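Local coordinates for protein tRNA (guanine-N(1)-)-methyltransferase (Corynebacterium diphtheriae, PDB 7KFF) that probably methylates N1 of guanosine 37 in tRNA, using S-adenosylmethionine as methyl donor, as a dimeric knotted methyltransferase of the SPOUT class, at residues A[235-240]-A[271-276]; A[231-236]-A[283-288]. One frame throughout, in Å; residues are numbered along the deposited sequence.

Contact 1 of 2, residues A[235-240]-A[271-276]; sequences EGPSYT and LKRTWE. With SAH (S-adenosyl-L-homocysteine), chain C.
With CG anti to the backbone N (chi1 179°) and bends at chi2 and chi3, the R273 side chain leaves helix 259-277 and folds along the extended stretch 235-240 beside it. Its aliphatic root lies against the backbone of that stretch: R273 CG is 3.8 Å from E235 O, a van der Waals approach. Further out, R273 NH1 comes within 4.3 Å of P237 CB, which sits obliquely to the guanidinium. The polar end is held by the second subunit, where A144 O accepts a hydrogen bond from R273 NH2, while Q174 and E188 of that subunit give NH1 a weak hydrogen bond and a long, weak ion pair. SPOUT methyltransferases such as TrmD build their cofactor sites at a dimer interface, and here helix 259-277 of one chain sends an arginine to the other. The E235 side chain starts out away from the helix, and E235 CG is 3.4 Å from SAH OXT, a contact through the methylene and not the carboxylate. Across one turn of the same helix, K272 NZ and E276 OE2 form a salt bridge of 3.2 Å, the lysine approaching on the syn side, 32° out of the carboxylate plane.

Contact 2 of 2, residues A[231-236]-A[283-288]; sequences DGLLEG and DGMELD. With SAH (S-adenosyl-L-homocysteine), chain C.
D231 meets the linker 283-288 through its backbone: D231 O lies 3.6 Å from CE of M285, which is selenomethionine here. The D231 side chain turns back on its own segment, and D231 OD1 accepts a hydrogen bond of 3.1 Å from L233 N, with an angle of 150° at the hydrogen. The donor sits above the carboxylate plane, 45° out of it, and the bond closes an Asx turn over D231 to L233. D231 OD2 has a long, weak ion pair with R267 of helix 259-277. In the middle of the turn comes G232, which takes a positive phi of 86°; G232 CA and M285 CA, 8.0 Å apart, mark the closest approach of the two backbones by their CA atoms. The carbonyl of G232 makes a looser approach, G232 O standing 4.3 Å from M285 SE. The turn belongs to the loop that follows helix 200-211, whereas 283-288 leads from helix 279-283 to helix 289-299 in the C-terminal helical region. L233 supplies the apolar part of the contact. Its CD2 branch touches M285 SE at 3.7 Å, the two side chains crossing at a slant, and the rest of the leucine is buried against R267, S270, L271 and T274. M285 reaches over by an extended chi2 followed by a bend at chi3, which carries CE round to the D231 carbonyl while SE stays against the leucine methyl.

Contacts 1 and 2 have centres 12 Å apart and share E235 and G236, so a single loop serves both: its earlier part meets the 283-288 linker and its later part meets helix 259-277. Between them stands T274, whose OG1 lies 2.9 Å from L234 N, a probable hydrogen bond; T274 OG1 is also hydrogen-bonded to S270 O one turn earlier in the helix. L271 CD2 adds apolar packing 3.8 Å from L233 CD1. The shared E235 borders SAH, which is also hydrogen-bonded to S228 and D227 upstream in this loop and to P141, I191 and Y194 of the second subunit. The loop thus helps enclose a pocket composed from both chains.

Contact 1 of 2, residues A[235-240]-A[271-276]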
loop_
_atom_site.group_PDB
_atom_site.type_symbol
_atom_site.label_atom_id
_atom_site.label_comp_id
_atom_site.label_asym_id
_atom_site.label_seq_id
_atom_site.Cartn_x
_atom_site.Cartn_y
_atom_site.Cartn_z
ATOM N N GLU A 235 -6.046 -10.790 12.655
ATOM C CA GLU A 235 -5.321 -11.816 13.390
ATOM C C GLU A 235 -4.787 -11.255 14.705
ATOM O O GLU A 235 -4.405 -10.087 14.800
ATOM C CB GLU A 235 -4.146 -12.356 12.570
ATOM C CG GLU A 235 -4.529 -13.387 11.507
ATOM C CD GLU A 235 -4.884 -14.759 12.076
ATOM O OE1 GLU A 235 -5.771 -15.424 11.496
ATOM O OE2 GLU A 235 -4.267 -15.177 13.088
ATOM N N GLY A 236 -4.758 -12.107 15.726
ATOM C CA GLY A 236 -4.176 -11.757 17.003
ATOM C C GLY A 236 -2.661 -11.910 17.008
ATOM O O GLY A 236 -2.011 -12.218 15.992
ATOM N N PRO A 237 -2.076 -11.678 18.178
ATOM C CA PRO A 237 -0.614 -11.740 18.306
ATOM C C PRO A 237 -0.072 -13.157 18.218
ATOM O O PRO A 237 -0.770 -14.144 18.479
ATOM C CB PRO A 237 -0.348 -11.155 19.694
ATOM C CG PRO A 237 -1.620 -11.404 20.439
ATOM C CD PRO A 237 -2.722 -11.260 19.436
ATOM N N SER A 238 1.208 -13.232 17.844
ATOM C CA SER A 238 1.943 -14.486 17.787
ATOM C C SER A 238 3.170 -14.412 18.684
ATOM O O SER A 238 3.690 -13.329 18.968
ATOM C CB SER A 238 2.412 -14.784 16.369
ATOM O OG SER A 238 1.305 -14.944 15.501
ATOM N N TYR A 239 3.648 -15.586 19.095
ATOM C CA TYR A 239 4.766 -15.695 20.016
ATOM C C TYR A 239 5.631 -16.883 19.636
ATOM O O TYR A 239 5.130 -17.879 19.111
ATOM C CB TYR A 239 4.269 -15.905 21.459
ATOM C CG TYR A 239 3.346 -14.824 21.950
ATOM C CD1 TYR A 239 3.855 -13.693 22.555
ATOM C CD2 TYR A 239 1.974 -14.911 21.774
ATOM C CE1 TYR A 239 3.022 -12.681 22.988
ATOM C CE2 TYR A 239 1.130 -13.905 22.216
ATOM C CZ TYR A 239 1.656 -12.796 22.814
ATOM O OH TYR A 239 0.831 -11.780 23.232
ATOM N N THR A 240 6.925 -16.785 19.953
ATOM C CA THR A 240 7.869 -17.897 19.814
ATOM C C THR A 240 8.792 -17.923 21.028
ATOM O O THR A 240 8.665 -17.112 21.946
ATOM C CB THR A 240 8.594 -17.842 18.454
ATOM O OG1 THR A 240 9.343 -19.053 18.272
ATOM C CG2 THR A 240 9.524 -16.658 18.368
ATOM N N LEU A 271 -10.782 -11.422 18.208
ATOM C CA LEU A 271 -11.863 -10.506 18.558
ATOM C C LEU A 271 -11.321 -9.273 19.270
ATOM O O LEU A 271 -11.765 -8.149 19.005
ATOM C CB LEU A 271 -12.866 -11.196 19.475
ATOM C CG LEU A 271 -13.698 -12.300 18.833
ATOM C CD1 LEU A 271 -14.393 -13.145 19.881
ATOM C CD2 LEU A 271 -14.721 -11.682 17.867
ATOM N N LYS A 272 -10.360 -9.468 20.180
ATOM C CA LYS A 272 -9.822 -8.357 20.959
ATOM C C LYS A 272 -9.068 -7.381 20.060
ATOM O O LYS A 272 -9.265 -6.163 20.150
ATOM C CB LYS A 272 -8.895 -8.906 22.047
ATOM C CG LYS A 272 -8.212 -7.864 22.905
ATOM C CD LYS A 272 -7.458 -8.567 24.044
ATOM C CE LYS A 272 -6.733 -7.597 24.960
ATOM N NZ LYS A 272 -5.350 -7.352 24.494
ATOM N N ARG A 273 -8.206 -7.896 19.174
ATOM C CA ARG A 273 -7.463 -7.008 18.289
ATOM C C ARG A 273 -8.429 -6.254 17.389
ATOM O O ARG A 273 -8.262 -5.054 17.155
ATOM C CB ARG A 273 -6.444 -7.789 17.458
ATOM C CG ARG A 273 -5.625 -6.924 16.476
ATOM C CD ARG A 273 -4.711 -5.930 17.179
ATOM N NE ARG A 273 -3.550 -6.599 17.762
ATOM C CZ ARG A 273 -2.383 -6.773 17.146
ATOM N NH1 ARG A 273 -1.399 -7.408 17.776
ATOM N NH2 ARG A 273 -2.186 -6.301 15.915
ATOM N N THR A 274 -9.462 -6.939 16.886
ATOM C CA THR A 274 -10.430 -6.265 16.018
ATOM C C THR A 274 -11.198 -5.194 16.791
ATOM O O THR A 274 -11.401 -4.082 16.291
ATOM C CB THR A 274 -11.382 -7.294 15.399
ATOM O OG1 THR A 274 -10.627 -8.322 14.739
ATOM C CG2 THR A 274 -12.326 -6.623 14.401
ATOM N N TRP A 275 -11.621 -5.510 18.013
ATOM C CA TRP A 275 -12.291 -4.516 18.837
ATOM C C TRP A 275 -11.393 -3.315 19.107
ATOM O O TRP A 275 -11.852 -2.171 19.052
ATOM C CB TRP A 275 -12.718 -5.155 20.154
ATOM C CG TRP A 275 -13.338 -4.191 21.099
ATOM C CD1 TRP A 275 -14.602 -3.687 21.050
ATOM C CD2 TRP A 275 -12.711 -3.593 22.234
ATOM N NE1 TRP A 275 -14.807 -2.822 22.097
ATOM C CE2 TRP A 275 -13.659 -2.744 22.837
ATOM C CE3 TRP A 275 -11.443 -3.698 22.804
ATOM C CZ2 TRP A 275 -13.376 -2.005 23.978
ATOM C CZ3 TRP A 275 -11.163 -2.961 23.940
ATOM C CH2 TRP A 275 -12.124 -2.124 24.513
ATOM N N GLU A 276 -10.112 -3.555 19.414
ATOM C CA GLU A 276 -9.205 -2.453 19.731
ATOM C C GLU A 276 -8.999 -1.529 18.543
ATOM O O GLU A 276 -8.947 -0.297 18.695
ATOM C CB GLU A 276 -7.834 -3.007 20.132
ATOM C CG GLU A 276 -7.791 -3.718 21.458
ATOM C CD GLU A 276 -6.477 -4.454 21.700
ATOM O OE1 GLU A 276 -5.723 -4.739 20.729
ATOM O OE2 GLU A 276 -6.202 -4.747 22.879
HETATM N N SAH C . -0.716 -14.376 9.279
HETATM C CA SAH C . -0.607 -12.936 9.157
HETATM C CB SAH C . 0.229 -12.664 7.926
HETATM C CG SAH C . 1.523 -11.910 8.173
HETATM S SD SAH C . 1.979 -11.330 6.550
HETATM C C SAH C . -1.938 -12.221 8.996
HETATM O O SAH C . -2.665 -12.445 8.031
HETATM O OXT SAH C . -2.294 -11.380 9.820
HETATM C "C5'" SAH C . 3.711 -11.036 6.882
HETATM C "C4'" SAH C . 4.061 -9.585 7.140
HETATM O "O4'" SAH C . 3.761 -8.773 6.008
HETATM C "C3'" SAH C . 3.365 -8.889 8.320
HETATM O "O3'" SAH C . 3.906 -9.274 9.532
HETATM C "C2'" SAH C . 3.587 -7.422 7.952
HETATM O "O2'" SAH C . 4.900 -7.014 8.247
HETATM C "C1'" SAH C . 3.425 -7.467 6.448
HETATM N N9 SAH C . 2.043 -7.189 6.017
HETATM C C8 SAH C . 1.151 -8.068 5.443
HETATM N N7 SAH C . 0.023 -7.407 5.121
HETATM C C5 SAH C . 0.179 -6.111 5.506
HETATM C C6 SAH C . -0.645 -4.995 5.433
HETATM N N6 SAH C . -1.894 -5.016 4.926
HETATM N N1 SAH C . -0.165 -3.799 5.917
HETATM C C2 SAH C . 1.103 -3.717 6.440
HETATM N N3 SAH C . 1.926 -4.801 6.507
HETATM C C4 SAH C . 1.455 -5.967 6.048
#

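Contact 2 of 2, residues A[231-236]-A[283-288]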
loop_
_atom_site.group_PDB
_atom_site.type_symbol
_atom_site.label_atom_id
_atom_site.label_comp_id
_atom_site.label_asym_id
_atom_site.label_seq_id
_atom_site.Cartn_x
_atom_site.Cartn_y
_atom_site.Cartn_z
ATOM N N ASP A 231 -11.910 -14.411 8.109
ATOM C CA ASP A 231 -13.212 -14.583 8.742
ATOM C C ASP A 231 -13.819 -13.250 9.165
ATOM O O ASP A 231 -14.680 -13.213 10.054
ATOM C CB ASP A 231 -13.064 -15.488 9.963
ATOM C CG ASP A 231 -12.040 -14.954 10.956
ATOM O OD1 ASP A 231 -11.410 -13.912 10.656
ATOM O OD2 ASP A 231 -11.867 -15.573 12.031
ATOM N N GLY A 232 -13.376 -12.156 8.561
ATOM C CA GLY A 232 -13.843 -10.836 8.912
ATOM C C GLY A 232 -13.113 -10.184 10.061
ATOM O O GLY A 232 -13.398 -9.020 10.373
ATOM N N LEU A 233 -12.159 -10.879 10.678
ATOM C CA LEU A 233 -11.467 -10.391 11.856
ATOM C C LEU A 233 -9.981 -10.225 11.564
ATOM O O LEU A 233 -9.422 -10.859 10.660
ATOM C CB LEU A 233 -11.609 -11.383 13.017
ATOM C CG LEU A 233 -13.021 -11.667 13.518
ATOM C CD1 LEU A 233 -12.977 -12.722 14.622
ATOM C CD2 LEU A 233 -13.700 -10.406 13.997
ATOM N N LEU A 234 -9.345 -9.375 12.365
ATOM C CA LEU A 234 -7.896 -9.236 12.343
ATOM C C LEU A 234 -7.241 -10.391 13.092
ATOM O O LEU A 234 -7.795 -10.906 14.058
ATOM C CB LEU A 234 -7.484 -7.932 13.026
ATOM C CG LEU A 234 -8.110 -6.664 12.473
ATOM C CD1 LEU A 234 -7.607 -5.456 13.287
ATOM C CD2 LEU A 234 -7.818 -6.501 11.002
ATOM N N GLU A 235 -6.046 -10.790 12.655
ATOM C CA GLU A 235 -5.321 -11.816 13.390
ATOM C C GLU A 235 -4.787 -11.255 14.705
ATOM O O GLU A 235 -4.405 -10.087 14.800
ATOM C CB GLU A 235 -4.146 -12.356 12.570
ATOM C CG GLU A 235 -4.529 -13.387 11.507
ATOM C CD GLU A 235 -4.884 -14.759 12.076
ATOM O OE1 GLU A 235 -5.771 -15.424 11.496
ATOM O OE2 GLU A 235 -4.267 -15.177 13.088
ATOM N N GLY A 236 -4.758 -12.107 15.726
ATOM C CA GLY A 236 -4.176 -11.757 17.003
ATOM C C GLY A 236 -2.661 -11.910 17.008
ATOM O O GLY A 236 -2.011 -12.218 15.992
ATOM N N ASP A 283 -19.331 -4.582 14.020
ATOM C CA ASP A 283 -20.706 -4.145 13.824
ATOM C C ASP A 283 -21.333 -4.803 12.607
ATOM O O ASP A 283 -22.553 -4.987 12.565
ATOM C CB ASP A 283 -20.762 -2.628 13.647
ATOM C CG ASP A 283 -20.331 -1.881 14.888
ATOM O OD1 ASP A 283 -20.430 -2.454 15.993
ATOM O OD2 ASP A 283 -19.899 -0.716 14.760
ATOM N N GLY A 284 -20.524 -5.152 11.609
ATOM C CA GLY A 284 -21.006 -5.813 10.419
ATOM C C GLY A 284 -21.209 -7.307 10.528
ATOM O O GLY A 284 -21.553 -7.941 9.528
HETATM N N MSE A 285 -21.009 -7.889 11.708
HETATM C CA MSE A 285 -21.127 -9.328 11.899
HETATM C C MSE A 285 -22.158 -9.617 12.968
HETATM O O MSE A 285 -22.348 -8.798 13.859
HETATM C CB MSE A 285 -19.809 -9.893 12.420
HETATM C CG MSE A 285 -18.612 -9.512 11.615
HETATM SE SE MSE A 285 -17.009 -10.164 12.468
HETATM C CE MSE A 285 -17.302 -12.106 12.265
ATOM N N GLU A 286 -22.800 -10.782 12.908
ATOM C CA GLU A 286 -23.619 -11.275 14.020
ATOM C C GLU A 286 -22.736 -12.223 14.811
ATOM O O GLU A 286 -22.504 -13.353 14.382
ATOM C CB GLU A 286 -24.873 -12.015 13.559
ATOM C CG GLU A 286 -25.946 -11.141 13.001
ATOM C CD GLU A 286 -26.627 -10.242 14.029
ATOM O OE1 GLU A 286 -26.320 -10.304 15.238
ATOM O OE2 GLU A 286 -27.483 -9.454 13.611
ATOM N N LEU A 287 -22.248 -11.772 15.962
ATOM C CA LEU A 287 -21.453 -12.630 16.832
ATOM C C LEU A 287 -22.371 -13.533 17.645
ATOM O O LEU A 287 -23.437 -13.118 18.105
ATOM C CB LEU A 287 -20.625 -11.782 17.795
ATOM C CG LEU A 287 -19.619 -10.843 17.120
ATOM C CD1 LEU A 287 -18.860 -10.090 18.204
ATOM C CD2 LEU A 287 -18.660 -11.545 16.210
ATOM N N ASP A 288 -21.938 -14.777 17.834
ATOM C CA ASP A 288 -22.661 -15.687 18.707
ATOM C C ASP A 288 -22.442 -15.290 20.166
ATOM O O ASP A 288 -21.686 -14.371 20.480
ATOM C CB ASP A 288 -22.298 -17.143 18.397
ATOM C CG ASP A 288 -20.882 -17.527 18.824
ATOM O OD1 ASP A 288 -20.211 -16.759 19.532
ATOM O OD2 ASP A 288 -20.460 -18.640 18.442
HETATM N N SAH C . -0.716 -14.376 9.279
HETATM C CA SAH C . -0.607 -12.936 9.157
HETATM C CB SAH C . 0.229 -12.664 7.926
HETATM C CG SAH C . 1.523 -11.910 8.173
HETATM S SD SAH C . 1.979 -11.330 6.550
HETATM C C SAH C . -1.938 -12.221 8.996
HETATM O O SAH C . -2.665 -12.445 8.031
HETATM O OXT SAH C . -2.294 -11.380 9.820
HETATM C "C5'" SAH C . 3.711 -11.036 6.882
HETATM C "C4'" SAH C . 4.061 -9.585 7.140
HETATM O "O4'" SAH C . 3.761 -8.773 6.008
HETATM C "C3'" SAH C . 3.365 -8.889 8.320
HETATM O "O3'" SAH C . 3.906 -9.274 9.532
HETATM C "C2'" SAH C . 3.587 -7.422 7.952
HETATM O "O2'" SAH C . 4.900 -7.014 8.247
HETATM C "C1'" SAH C . 3.425 -7.467 6.448
HETATM N N9 SAH C . 2.043 -7.189 6.017
HETATM C C8 SAH C . 1.151 -8.068 5.443
HETATM N N7 SAH C . 0.023 -7.407 5.121
HETATM C C5 SAH C . 0.179 -6.111 5.506
HETATM C C6 SAH C . -0.645 -4.995 5.433
HETATM N N6 SAH C . -1.894 -5.016 4.926
HETATM N N1 SAH C . -0.165 -3.799 5.917
HETATM C C2 SAH C . 1.103 -3.717 6.440
HETATM N N3 SAH C . 1.926 -4.801 6.507
HETATM C C4 SAH C . 1.455 -5.967 6.048
#